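Local coordinates for protein sugar-phosphate aldolase (Thermotoga maritima, PDB 1PVT) that belongs to the class II aldolase and adducin family, alpha/beta proteins built round a central sheet, at residues 27-35 with 100-110; 55-64 with 78-86. All coordinates share one frame; numbering follows the deposited sequence.

Contact 1. Residues 27-35 with 100-110; sequences AGNISVRLD and TSEFPTHLMIH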
ATOM      1  N   ALA A  27     -10.313  -4.873   4.562  1.00 55.19           N
ATOM      2  CA  ALA A  27      -9.586  -4.985   3.308  1.00 56.05           C
ATOM      3  C   ALA A  27      -8.766  -3.744   3.021  1.00 57.00           C
ATOM      4  O   ALA A  27      -9.195  -2.858   2.267  1.00 60.32           O
ATOM      5  CB  ALA A  27     -10.565  -5.225   2.166  1.00 56.10           C
ATOM      6  N   GLY A  28      -7.582  -3.680   3.606  1.00 56.11           N
ATOM      7  CA  GLY A  28      -6.728  -2.528   3.388  1.00 55.22           C
ATOM      8  C   GLY A  28      -5.713  -2.359   4.508  1.00 54.27           C
ATOM      9  O   GLY A  28      -6.064  -2.445   5.695  1.00 55.33           O
ATOM     10  N   ASN A  29      -4.457  -2.121   4.137  1.00 50.78           N
ATOM     11  CA  ASN A  29      -3.406  -1.951   5.117  1.00 47.33           C
ATOM     12  C   ASN A  29      -2.500  -0.848   4.683  1.00 45.78           C
ATOM     13  O   ASN A  29      -2.495  -0.458   3.515  1.00 44.83           O
ATOM     14  CB  ASN A  29      -2.605  -3.232   5.248  1.00 46.52           C
ATOM     15  CG  ASN A  29      -3.455  -4.388   5.688  1.00 46.75           C
ATOM     16  OD1 ASN A  29      -3.856  -4.479   6.856  1.00 45.15           O
ATOM     17  ND2 ASN A  29      -3.763  -5.278   4.748  1.00 46.94           N
ATOM     18  N   ILE A  30      -1.716  -0.364   5.634  1.00 44.74           N
ATOM     19  CA  ILE A  30      -0.773   0.711   5.383  1.00 43.02           C
ATOM     20  C   ILE A  30       0.540   0.303   6.011  1.00 45.02           C
ATOM     21  O   ILE A  30       0.555  -0.449   6.979  1.00 45.43           O
ATOM     22  CB  ILE A  30      -1.244   2.017   6.056  1.00 39.41           C
ATOM     23  CG1 ILE A  30      -2.655   2.382   5.559  1.00 34.80           C
ATOM     24  CG2 ILE A  30      -0.227   3.128   5.796  1.00 38.63           C
ATOM     25  CD1 ILE A  30      -3.313   3.516   6.306  1.00 27.85           C
ATOM     26  N   SER A  31       1.644   0.786   5.462  1.00 49.12           N
ATOM     27  CA  SER A  31       2.963   0.469   6.016  1.00 53.46           C
ATOM     28  C   SER A  31       3.957   1.598   5.732  1.00 55.42           C
ATOM     29  O   SER A  31       4.092   2.076   4.591  1.00 54.57           O
ATOM     30  CB  SER A  31       3.503  -0.853   5.447  1.00 53.44           C
ATOM     31  OG  SER A  31       3.834  -0.733   4.065  1.00 55.15           O
ATOM     32  N   VAL A  32       4.645   2.031   6.783  1.00 58.14           N
ATOM     33  CA  VAL A  32       5.622   3.100   6.644  1.00 62.16           C
ATOM     34  C   VAL A  32       6.953   2.620   7.201  1.00 65.08           C
ATOM     35  O   VAL A  32       7.013   1.994   8.266  1.00 65.24           O
ATOM     36  CB  VAL A  32       5.183   4.385   7.406  1.00 62.23           C
ATOM     37  CG1 VAL A  32       6.100   5.563   7.033  1.00 61.49           C
ATOM     38  CG2 VAL A  32       3.732   4.710   7.078  1.00 62.23           C
ATOM     39  N   ARG A  33       8.017   2.920   6.469  1.00 68.97           N
ATOM     40  CA  ARG A  33       9.354   2.524   6.870  1.00 72.05           C
ATOM     41  C   ARG A  33      10.019   3.646   7.647  1.00 74.26           C
ATOM     42  O   ARG A  33      10.184   4.752   7.140  1.00 73.96           O
ATOM     43  CB  ARG A  33      10.170   2.169   5.626  1.00 72.12           C
ATOM     44  CG  ARG A  33      11.598   1.764   5.895  1.00 72.36           C
ATOM     45  CD  ARG A  33      12.143   0.944   4.742  1.00 72.69           C
ATOM     46  NE  ARG A  33      11.831   1.522   3.434  1.00 73.58           N
ATOM     47  CZ  ARG A  33      12.485   2.534   2.873  1.00 73.44           C
ATOM     48  NH1 ARG A  33      13.505   3.102   3.498  1.00 74.15           N
ATOM     49  NH2 ARG A  33      12.123   2.968   1.676  1.00 73.35           N
ATOM     50  N   LEU A  34      10.368   3.361   8.894  1.00 77.75           N
ATOM     51  CA  LEU A  34      11.039   4.338   9.736  1.00 81.68           C
ATOM     52  C   LEU A  34      12.529   4.328   9.397  1.00 85.13           C
ATOM     53  O   LEU A  34      13.137   3.265   9.223  1.00 85.95           O
ATOM     54  CB  LEU A  34      10.829   3.987  11.209  1.00 80.41           C
ATOM     55  CG  LEU A  34       9.705   4.696  11.965  1.00 79.66           C
ATOM     56  CD1 LEU A  34       8.727   5.323  10.985  1.00 79.70           C
ATOM     57  CD2 LEU A  34       9.014   3.703  12.901  1.00 78.47           C
ATOM     58  N   ASP A  35      13.112   5.519   9.301  1.00 88.75           N
ATOM     59  CA  ASP A  35      14.531   5.690   8.977  1.00 91.70           C
ATOM     60  C   ASP A  35      15.460   5.442  10.174  1.00 92.89           C
ATOM     61  O   ASP A  35      16.261   4.503  10.180  1.00 92.57           O
ATOM     62  CB  ASP A  35      14.741   7.108   8.442  1.00 92.98           C
ATOM     63  CG  ASP A  35      13.859   8.128   9.150  1.00 94.53           C
ATOM     64  OD1 ASP A  35      12.614   8.039   9.025  1.00 94.53           O
ATOM     65  OD2 ASP A  35      14.408   9.011   9.841  1.00 96.19           O
ATOM     66  N   THR A 100      -0.521  -7.381   9.767  1.00 62.03           N
ATOM     67  CA  THR A 100      -1.457  -7.904   8.792  1.00 60.74           C
ATOM     68  C   THR A 100      -0.884  -9.122   8.082  1.00 60.79           C
ATOM     69  O   THR A 100       0.326  -9.288   7.980  1.00 60.39           O
ATOM     70  CB  THR A 100      -1.784  -6.844   7.732  1.00 59.33           C
ATOM     71  OG1 THR A 100      -2.322  -7.489   6.573  1.00 58.74           O
ATOM     72  CG2 THR A 100      -0.536  -6.079   7.340  1.00 57.86           C
ATOM     73  N   SER A 101      -1.770  -9.969   7.585  1.00 61.15           N
ATOM     74  CA  SER A 101      -1.357 -11.154   6.858  1.00 61.17           C
ATOM     75  C   SER A 101      -0.419 -10.775   5.702  1.00 61.43           C
ATOM     76  O   SER A 101       0.531 -11.503   5.412  1.00 62.88           O
ATOM     77  CB  SER A 101      -2.584 -11.875   6.286  1.00 61.95           C
ATOM     78  OG  SER A 101      -3.594 -12.059   7.264  1.00 62.77           O
ATOM     79  N   GLU A 102      -0.678  -9.649   5.038  1.00 61.00           N
ATOM     80  CA  GLU A 102       0.162  -9.251   3.906  1.00 61.19           C
ATOM     81  C   GLU A 102       1.464  -8.568   4.298  1.00 59.55           C
ATOM     82  O   GLU A 102       2.148  -7.951   3.476  1.00 58.23           O
ATOM     83  CB  GLU A 102      -0.627  -8.380   2.914  1.00 63.14           C
ATOM     84  CG  GLU A 102      -1.267  -7.133   3.474  1.00 64.91           C
ATOM     85  CD  GLU A 102      -2.149  -6.451   2.445  1.00 66.34           C
ATOM     86  OE1 GLU A 102      -3.039  -7.130   1.890  1.00 67.36           O
ATOM     87  OE2 GLU A 102      -1.961  -5.245   2.189  1.00 66.62           O
ATOM     88  N   PHE A 103       1.800  -8.704   5.571  1.00 58.79           N
ATOM     89  CA  PHE A 103       3.025  -8.151   6.122  1.00 57.67           C
ATOM     90  C   PHE A 103       4.224  -8.595   5.273  1.00 56.27           C
ATOM     91  O   PHE A 103       5.043  -7.770   4.855  1.00 55.39           O
ATOM     92  CB  PHE A 103       3.131  -8.614   7.587  1.00 58.68           C
ATOM     93  CG  PHE A 103       4.532  -8.770   8.102  1.00 59.87           C
ATOM     94  CD1 PHE A 103       5.522  -7.823   7.819  1.00 60.96           C
ATOM     95  CD2 PHE A 103       4.861  -9.870   8.895  1.00 60.06           C
ATOM     96  CE1 PHE A 103       6.833  -7.975   8.320  1.00 60.03           C
ATOM     97  CE2 PHE A 103       6.159 -10.034   9.402  1.00 59.66           C
ATOM     98  CZ  PHE A 103       7.148  -9.085   9.112  1.00 59.13           C
ATOM     99  N   PRO A 104       4.325  -9.902   4.989  1.00 54.82           N
ATOM    100  CA  PRO A 104       5.416 -10.462   4.189  1.00 53.82           C
ATOM    101  C   PRO A 104       5.592  -9.715   2.878  1.00 54.14           C
ATOM    102  O   PRO A 104       6.713  -9.360   2.486  1.00 54.72           O
ATOM    103  CB  PRO A 104       4.964 -11.889   3.960  1.00 53.82           C
ATOM    104  CG  PRO A 104       4.214 -12.197   5.215  1.00 54.55           C
ATOM    105  CD  PRO A 104       3.393 -10.964   5.406  1.00 54.68           C
ATOM    106  N   THR A 105       4.471  -9.484   2.198  1.00 53.92           N
ATOM    107  CA  THR A 105       4.485  -8.783   0.925  1.00 52.06           C
ATOM    108  C   THR A 105       5.116  -7.408   1.087  1.00 53.23           C
ATOM    109  O   THR A 105       6.064  -7.069   0.390  1.00 53.02           O
ATOM    110  CB  THR A 105       3.077  -8.618   0.380  1.00 49.89           C
ATOM    111  OG1 THR A 105       2.443  -9.899   0.293  1.00 49.13           O
ATOM    112  CG2 THR A 105       3.132  -7.998  -0.990  1.00 47.94           C
ATOM    113  N   HIS A 106       4.586  -6.626   2.022  1.00 54.23           N
ATOM    114  CA  HIS A 106       5.099  -5.285   2.311  1.00 54.40           C
ATOM    115  C   HIS A 106       6.586  -5.370   2.582  1.00 55.39           C
ATOM    116  O   HIS A 106       7.375  -4.519   2.154  1.00 54.13           O
ATOM    117  CB  HIS A 106       4.416  -4.713   3.558  1.00 54.43           C
ATOM    118  CG  HIS A 106       3.007  -4.266   3.328  1.00 53.95           C
ATOM    119  ND1 HIS A 106       2.639  -2.938   3.327  1.00 52.26           N
ATOM    120  CD2 HIS A 106       1.879  -4.968   3.066  1.00 54.05           C
ATOM    121  CE1 HIS A 106       1.347  -2.840   3.075  1.00 52.16           C
ATOM    122  NE2 HIS A 106       0.862  -4.058   2.912  1.00 52.74           N
ATOM    123  N   LEU A 107       6.952  -6.410   3.322  1.00 56.77           N
ATOM    124  CA  LEU A 107       8.333  -6.630   3.679  1.00 58.11           C
ATOM    125  C   LEU A 107       9.190  -6.517   2.449  1.00 59.68           C
ATOM    126  O   LEU A 107      10.111  -5.701   2.393  1.00 59.78           O
ATOM    127  CB  LEU A 107       8.515  -8.014   4.278  1.00 57.69           C
ATOM    128  CG  LEU A 107       9.173  -7.998   5.652  1.00 57.72           C
ATOM    129  CD1 LEU A 107       9.654  -9.398   5.979  1.00 57.79           C
ATOM    130  CD2 LEU A 107      10.334  -7.006   5.666  1.00 58.07           C
HETATM  131  N   MSE A 108       8.863  -7.329   1.453  1.00 61.64           N
HETATM  132  CA  MSE A 108       9.625  -7.348   0.222  1.00 65.35           C
HETATM  133  C   MSE A 108       9.785  -6.012  -0.473  1.00 64.51           C
HETATM  134  O   MSE A 108      10.900  -5.643  -0.844  1.00 64.12           O
HETATM  135  CB  MSE A 108       9.040  -8.373  -0.742  1.00 70.78           C
HETATM  136  CG  MSE A 108       9.212  -9.808  -0.253  1.00 78.70           C
HETATM  137 SE   MSE A 108      10.951 -10.142   0.620  1.00 92.02          SE
HETATM  138  CE  MSE A 108      10.287 -10.888   2.306  1.00 85.03           C
ATOM    139  N   ILE A 109       8.687  -5.284  -0.650  1.00 64.45           N
ATOM    140  CA  ILE A 109       8.775  -3.986  -1.314  1.00 64.22           C
ATOM    141  C   ILE A 109       9.661  -3.062  -0.500  1.00 64.92           C
ATOM    142  O   ILE A 109      10.472  -2.306  -1.050  1.00 64.60           O
ATOM    143  CB  ILE A 109       7.410  -3.283  -1.450  1.00 62.73           C
ATOM    144  CG1 ILE A 109       6.405  -4.181  -2.168  1.00 61.99           C
ATOM    145  CG2 ILE A 109       7.584  -1.984  -2.226  1.00 61.73           C
ATOM    146  CD1 ILE A 109       5.694  -5.156  -1.263  1.00 61.71           C
ATOM    147  N   HIS A 110       9.483  -3.122   0.816  1.00 65.48           N
ATOM    148  CA  HIS A 110      10.249  -2.282   1.716  1.00 66.59           C
ATOM    149  C   HIS A 110      11.741  -2.541   1.591  1.00 67.25           C
ATOM    150  O   HIS A 110      12.521  -1.610   1.374  1.00 66.52           O
ATOM    151  CB  HIS A 110       9.786  -2.494   3.161  1.00 67.73           C
ATOM    152  CG  HIS A 110       8.620  -1.633   3.556  1.00 68.10           C
ATOM    153  ND1 HIS A 110       8.607  -0.265   3.372  1.00 68.21           N
ATOM    154  CD2 HIS A 110       7.447  -1.941   4.159  1.00 68.23           C
ATOM    155  CE1 HIS A 110       7.478   0.231   3.846  1.00 67.11           C
ATOM    156  NE2 HIS A 110       6.757  -0.765   4.330  1.00 67.65           N
TER
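Ser-31 OG lies at the edge of the His-106 ring, in its plane, and is hydrogen-bonded to ND1 at 2.6 Å. The same hydroxyl reaches His-110 NE2 at 2.9 Å, but that ring meets it obliquely. In the plane of the His-110 ring, at its edge, is the backbone carbon of Ser-31. This is strand-on-helix packing in the alpha/beta fold of the class II aldolase and adducin family. Strand 28-34 runs over the start of helix 103-115, with the two short axes 36° apart and 9.9 Å at their closest.

Ser-31 has chi1 at 69°, which sets OG between the backbone N and the carbonyl carbon and aims it at both rings. Two hydrogen bonds thus hold one buried hydroxyl. The far side of His-106 is fixed as well. Its NE2 donates to Glu-102 OE2 at 3.1 Å; the carboxylate oxygen lies almost exactly in the ring plane and is met on its anti side. Ser-31 OG at ND1 and Glu-102 OE2 at NE2 together fix the rotation of the ring. Glu-102 is also the N-cap residue of the helix.

Asn-29 comes at Thr-100 and Glu-102 from the opposite direction. Its amide is turned well away from the Glu-102 carboxylate plane. ND2 lies near that carboxylate with poor hydrogen-bond angles, while OD1 is bonded to Thr-63 on the neighbouring strand. At the other end, Arg-33 slides past His-110, the guanidinium 79° from the ring plane. His-110 ND1 sits at the guanidinium edge, 3.7 Å from Arg-33 NE.

Contact 2. Residues 55-64 with 78-86; sequences GPEMYLLITA and KICLLHVLP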
ATOM      1  N   GLY A  55      16.937  -9.668   4.248  1.00 93.26           N
ATOM      2  CA  GLY A  55      17.110  -8.304   3.781  1.00 93.05           C
ATOM      3  C   GLY A  55      17.718  -7.460   4.886  1.00 92.99           C
ATOM      4  O   GLY A  55      17.880  -7.953   6.005  1.00 93.38           O
ATOM      5  N   PRO A  56      18.069  -6.189   4.616  1.00 92.75           N
ATOM      6  CA  PRO A  56      18.663  -5.317   5.639  1.00 91.72           C
ATOM      7  C   PRO A  56      17.800  -5.174   6.895  1.00 90.43           C
ATOM      8  O   PRO A  56      16.693  -5.705   6.977  1.00 89.52           O
ATOM      9  CB  PRO A  56      18.828  -3.985   4.907  1.00 91.96           C
ATOM     10  CG  PRO A  56      19.064  -4.413   3.484  1.00 92.66           C
ATOM     11  CD  PRO A  56      18.039  -5.516   3.302  1.00 92.81           C
ATOM     12  N   GLU A  57      18.325  -4.455   7.877  1.00 89.26           N
ATOM     13  CA  GLU A  57      17.603  -4.227   9.119  1.00 87.75           C
ATOM     14  C   GLU A  57      16.767  -2.967   8.946  1.00 86.29           C
ATOM     15  O   GLU A  57      17.187  -2.041   8.247  1.00 86.01           O
ATOM     16  CB  GLU A  57      18.592  -4.023  10.259  1.00 88.85           C
ATOM     17  CG  GLU A  57      17.974  -3.415  11.498  1.00 90.61           C
ATOM     18  CD  GLU A  57      18.998  -2.696  12.353  1.00 92.45           C
ATOM     19  OE1 GLU A  57      19.736  -1.846  11.805  1.00 93.73           O
ATOM     20  OE2 GLU A  57      19.063  -2.974  13.569  1.00 93.16           O
HETATM   21  N   MSE A  58      15.589  -2.931   9.572  1.00 84.09           N
HETATM   22  CA  MSE A  58      14.708  -1.761   9.487  1.00 80.91           C
HETATM   23  C   MSE A  58      13.619  -1.754  10.548  1.00 76.49           C
HETATM   24  O   MSE A  58      13.399  -2.737  11.245  1.00 74.03           O
HETATM   25  CB  MSE A  58      14.031  -1.681   8.113  1.00 84.02           C
HETATM   26  CG  MSE A  58      13.065  -2.832   7.838  1.00 88.23           C
HETATM   27 SE   MSE A  58      11.805  -2.554   6.372  1.00 93.87          SE
HETATM   28  CE  MSE A  58      12.820  -3.279   4.890  1.00 91.77           C
ATOM     29  N   TYR A  59      12.948  -0.615  10.655  1.00 73.64           N
ATOM     30  CA  TYR A  59      11.838  -0.440  11.581  1.00 70.50           C
ATOM     31  C   TYR A  59      10.665  -0.000  10.728  1.00 68.38           C
ATOM     32  O   TYR A  59      10.754   0.994  10.012  1.00 68.53           O
ATOM     33  CB  TYR A  59      12.119   0.667  12.587  1.00 69.59           C
ATOM     34  CG  TYR A  59      13.187   0.365  13.594  1.00 68.95           C
ATOM     35  CD1 TYR A  59      12.895  -0.306  14.778  1.00 67.93           C
ATOM     36  CD2 TYR A  59      14.488   0.809  13.393  1.00 69.49           C
ATOM     37  CE1 TYR A  59      13.877  -0.512  15.744  1.00 67.86           C
ATOM     38  CE2 TYR A  59      15.472   0.606  14.341  1.00 68.57           C
ATOM     39  CZ  TYR A  59      15.170  -0.047  15.515  1.00 68.02           C
ATOM     40  OH  TYR A  59      16.167  -0.194  16.453  1.00 67.59           O
ATOM     41  N   LEU A  60       9.567  -0.735  10.783  1.00 65.70           N
ATOM     42  CA  LEU A  60       8.424  -0.326   9.998  1.00 63.17           C
ATOM     43  C   LEU A  60       7.107  -0.437  10.760  1.00 60.67           C
ATOM     44  O   LEU A  60       6.889  -1.353  11.572  1.00 59.04           O
ATOM     45  CB  LEU A  60       8.344  -1.113   8.679  1.00 63.58           C
ATOM     46  CG  LEU A  60       7.470  -2.372   8.637  1.00 64.09           C
ATOM     47  CD1 LEU A  60       7.020  -2.661   7.207  1.00 62.94           C
ATOM     48  CD2 LEU A  60       8.235  -3.541   9.225  1.00 65.98           C
ATOM     49  N   LEU A  61       6.249   0.544  10.491  1.00 57.55           N
ATOM     50  CA  LEU A  61       4.925   0.645  11.073  1.00 53.59           C
ATOM     51  C   LEU A  61       3.979   0.043  10.054  1.00 51.40           C
ATOM     52  O   LEU A  61       4.002   0.413   8.882  1.00 50.69           O
ATOM     53  CB  LEU A  61       4.569   2.118  11.306  1.00 53.13           C
ATOM     54  CG  LEU A  61       5.155   2.822  12.537  1.00 51.67           C
ATOM     55  CD1 LEU A  61       5.129   4.334  12.349  1.00 49.05           C
ATOM     56  CD2 LEU A  61       4.369   2.389  13.777  1.00 49.87           C
ATOM     57  N   ILE A  62       3.162  -0.901  10.491  1.00 49.41           N
ATOM     58  CA  ILE A  62       2.221  -1.521   9.583  1.00 48.14           C
ATOM     59  C   ILE A  62       0.954  -1.856  10.345  1.00 47.32           C
ATOM     60  O   ILE A  62       0.990  -2.188  11.524  1.00 46.03           O
ATOM     61  CB  ILE A  62       2.805  -2.805   8.958  1.00 48.19           C
ATOM     62  CG1 ILE A  62       1.862  -3.347   7.882  1.00 47.89           C
ATOM     63  CG2 ILE A  62       2.996  -3.857  10.030  1.00 48.32           C
ATOM     64  CD1 ILE A  62       2.420  -4.527   7.113  1.00 47.44           C
ATOM     65  N   THR A  63      -0.175  -1.743   9.664  1.00 48.16           N
ATOM     66  CA  THR A  63      -1.447  -2.041  10.286  1.00 47.66           C
ATOM     67  C   THR A  63      -1.387  -3.488  10.749  1.00 48.66           C
ATOM     68  O   THR A  63      -0.716  -4.316  10.135  1.00 48.95           O
ATOM     69  CB  THR A  63      -2.626  -1.817   9.290  1.00 46.56           C
ATOM     70  OG1 THR A  63      -2.285  -2.334   7.997  1.00 45.61           O
ATOM     71  CG2 THR A  63      -2.923  -0.344   9.149  1.00 43.78           C
ATOM     72  N   ALA A  64      -2.067  -3.776  11.854  1.00 50.31           N
ATOM     73  CA  ALA A  64      -2.112  -5.118  12.422  1.00 51.39           C
ATOM     74  C   ALA A  64      -3.125  -5.974  11.692  1.00 52.20           C
ATOM     75  O   ALA A  64      -3.824  -5.510  10.803  1.00 53.75           O
ATOM     76  CB  ALA A  64      -2.468  -5.057  13.898  1.00 51.01           C
ATOM     77  N   LYS A  78      -4.014  -0.389  16.898  1.00 52.28           N
ATOM     78  CA  LYS A  78      -4.218  -1.186  15.691  1.00 51.73           C
ATOM     79  C   LYS A  78      -3.060  -0.979  14.716  1.00 52.00           C
ATOM     80  O   LYS A  78      -3.126  -1.424  13.575  1.00 51.89           O
ATOM     81  CB  LYS A  78      -5.515  -0.789  14.988  1.00 50.69           C
ATOM     82  CG  LYS A  78      -6.763  -0.841  15.848  1.00 52.01           C
ATOM     83  CD  LYS A  78      -7.310  -2.253  16.015  1.00 52.67           C
ATOM     84  CE  LYS A  78      -8.672  -2.249  16.724  1.00 53.52           C
ATOM     85  NZ  LYS A  78      -9.344  -3.586  16.709  1.00 54.34           N
ATOM     86  N   ILE A  79      -2.013  -0.285  15.153  1.00 52.77           N
ATOM     87  CA  ILE A  79      -0.849  -0.048  14.298  1.00 53.23           C
ATOM     88  C   ILE A  79       0.382  -0.668  14.942  1.00 53.52           C
ATOM     89  O   ILE A  79       0.644  -0.437  16.119  1.00 53.84           O
ATOM     90  CB  ILE A  79      -0.591   1.462  14.090  1.00 53.43           C
ATOM     91  CG1 ILE A  79      -1.763   2.089  13.322  1.00 52.57           C
ATOM     92  CG2 ILE A  79       0.743   1.667  13.356  1.00 53.12           C
ATOM     93  CD1 ILE A  79      -1.616   3.574  13.056  1.00 51.60           C
ATOM     94  N   CYS A  80       1.134  -1.450  14.172  1.00 54.23           N
ATOM     95  CA  CYS A  80       2.327  -2.113  14.695  1.00 53.57           C
ATOM     96  C   CYS A  80       3.646  -1.456  14.317  1.00 53.15           C
ATOM     97  O   CYS A  80       3.876  -1.092  13.162  1.00 52.01           O
ATOM     98  CB  CYS A  80       2.367  -3.584  14.250  1.00 52.79           C
ATOM     99  SG  CYS A  80       1.102  -4.662  14.968  1.00 54.01           S
ATOM    100  N   LEU A  81       4.496  -1.288  15.323  1.00 54.02           N
ATOM    101  CA  LEU A  81       5.829  -0.746  15.120  1.00 55.42           C
ATOM    102  C   LEU A  81       6.678  -1.994  15.210  1.00 56.14           C
ATOM    103  O   LEU A  81       6.601  -2.736  16.185  1.00 55.10           O
ATOM    104  CB  LEU A  81       6.244   0.210  16.229  1.00 54.42           C
ATOM    105  CG  LEU A  81       7.755   0.460  16.165  1.00 53.81           C
ATOM    106  CD1 LEU A  81       8.135   1.089  14.835  1.00 53.73           C
ATOM    107  CD2 LEU A  81       8.162   1.360  17.301  1.00 54.55           C
ATOM    108  N   LEU A  82       7.486  -2.234  14.195  1.00 57.15           N
ATOM    109  CA  LEU A  82       8.286  -3.434  14.204  1.00 58.32           C
ATOM    110  C   LEU A  82       9.733  -3.193  13.875  1.00 60.00           C
ATOM    111  O   LEU A  82      10.079  -2.247  13.165  1.00 60.89           O
ATOM    112  CB  LEU A  82       7.726  -4.418  13.193  1.00 57.10           C
ATOM    113  CG  LEU A  82       6.233  -4.689  13.293  1.00 56.42           C
ATOM    114  CD1 LEU A  82       5.827  -5.515  12.090  1.00 54.51           C
ATOM    115  CD2 LEU A  82       5.902  -5.399  14.611  1.00 55.43           C
ATOM    116  N   HIS A  83      10.581  -4.063  14.400  1.00 61.59           N
ATOM    117  CA  HIS A  83      11.995  -3.987  14.106  1.00 63.42           C
ATOM    118  C   HIS A  83      12.252  -5.244  13.280  1.00 63.76           C
ATOM    119  O   HIS A  83      12.049  -6.374  13.752  1.00 62.36           O
ATOM    120  CB  HIS A  83      12.830  -3.983  15.387  1.00 65.66           C
ATOM    121  CG  HIS A  83      14.293  -3.765  15.147  1.00 68.32           C
ATOM    122  ND1 HIS A  83      14.771  -2.795  14.291  1.00 69.55           N
ATOM    123  CD2 HIS A  83      15.383  -4.394  15.647  1.00 68.70           C
ATOM    124  CE1 HIS A  83      16.091  -2.835  14.273  1.00 69.45           C
ATOM    125  NE2 HIS A  83      16.488  -3.797  15.087  1.00 69.45           N
ATOM    126  N   VAL A  84      12.657  -5.031  12.030  1.00 65.17           N
ATOM    127  CA  VAL A  84      12.921  -6.124  11.111  1.00 66.54           C
ATOM    128  C   VAL A  84      14.394  -6.515  11.115  1.00 67.64           C
ATOM    129  O   VAL A  84      15.268  -5.791  10.614  1.00 66.61           O
ATOM    130  CB  VAL A  84      12.461  -5.755   9.684  1.00 66.36           C
ATOM    131  CG1 VAL A  84      12.780  -6.874   8.718  1.00 66.91           C
ATOM    132  CG2 VAL A  84      10.962  -5.497   9.684  1.00 65.61           C
ATOM    133  N   LEU A  85      14.646  -7.676  11.712  1.00 69.23           N
ATOM    134  CA  LEU A  85      15.984  -8.224  11.823  1.00 70.97           C
ATOM    135  C   LEU A  85      16.100  -9.461  10.985  1.00 72.21           C
ATOM    136  O   LEU A  85      15.248 -10.355  11.052  1.00 72.81           O
ATOM    137  CB  LEU A  85      16.302  -8.584  13.270  1.00 69.94           C
ATOM    138  CG  LEU A  85      16.506  -7.358  14.152  1.00 69.51           C
ATOM    139  CD1 LEU A  85      16.634  -7.806  15.588  1.00 69.19           C
ATOM    140  CD2 LEU A  85      17.736  -6.574  13.680  1.00 66.83           C
ATOM    141  N   PRO A  86      17.163  -9.531  10.178  1.00 72.86           N
ATOM    142  CA  PRO A  86      17.375 -10.695   9.324  1.00 72.36           C
ATOM    143  C   PRO A  86      17.133 -11.944  10.152  1.00 71.91           C
ATOM    144  O   PRO A  86      16.963 -11.885  11.376  1.00 71.19           O
ATOM    145  CB  PRO A  86      18.835 -10.551   8.911  1.00 72.91           C
ATOM    146  CG  PRO A  86      19.015  -9.057   8.850  1.00 74.18           C
ATOM    147  CD  PRO A  86      18.293  -8.587  10.091  1.00 73.66           C
TER
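Cys-80 O takes the backbone N-H of Ile-62 at 2.8 Å, in the carbonyl plane. Leu-61 CA also approaches Cys-80 O, in a CA-H...O contact. The pair is closed by Cys-80 N, which gives its hydrogen to Ile-62 O. Leu-60 with Leu-82 and Met-58 with Val-84 form the same pair of reciprocal hydrogen bonds, as hydrogen-bonded antiparallel pairs. Ala-64 N adds a last bond to Lys-78 O, just beyond the strand.

At the non-hydrogen-bonded pair Tyr-59 and His-83, the two rings form an offset stack. Their planes differ by 27°; the exact spacing is doubtful. Tyr-59 OH lies over one face of the imidazole, toward its rim, and is hydrogen-bonded to Tyr-41. Glu-57 OE2 comes to the edge of the imidazole, in its plane, 3.1 Å from His-83 NE2. The other carboxylate oxygen of Glu-57 forms a salt bridge with Arg-37.

On the other face these two strands carry mostly apolar side chains: Met-58, Leu-60, Ile-62, Leu-82 and Val-84, with Cys-80. Met-58 is a selenomethionine; its CG lies beside Val-84 CB at 3.5 Å, both chains pointing the same way. Leu-60 CD2 meets Val-84 CG2 at 3.4 Å. Ile-62 CG2 touches Leu-82 CD1 at 3.9 Å. On the Tyr-59 face, Leu-61 CD2 lies against Leu-81 CB. Strands 58-63 and 79-84 are neighbours in the mixed sheet, with helix 103-115 on one side and helix 2-19 on the other, the alpha/beta layering of a class II aldolase and adducin domain.

Contacts 1 and 2 share one sheet, in which strands 28-34 and 58-63 are neighbours. Contact 2 is nested inside the chain loop that contact 1 closes. Their centres are about 8 Å apart. Both are buried, but contact 1 lies nearer the middle of the chain, and contact 2 runs out to partly exposed ends. Contact 1 joins strand to helix through polar side chains. Contact 2 joins strand to strand through backbone bonds, with apolar packing and one aromatic stack. They meet where Val-32 N probably bonds to Leu-61 O and where His-110 packs on Leu-60. Helix 103-115 meets polar side chains of strand 28-34 but mainly apolar ones of strand 58-63.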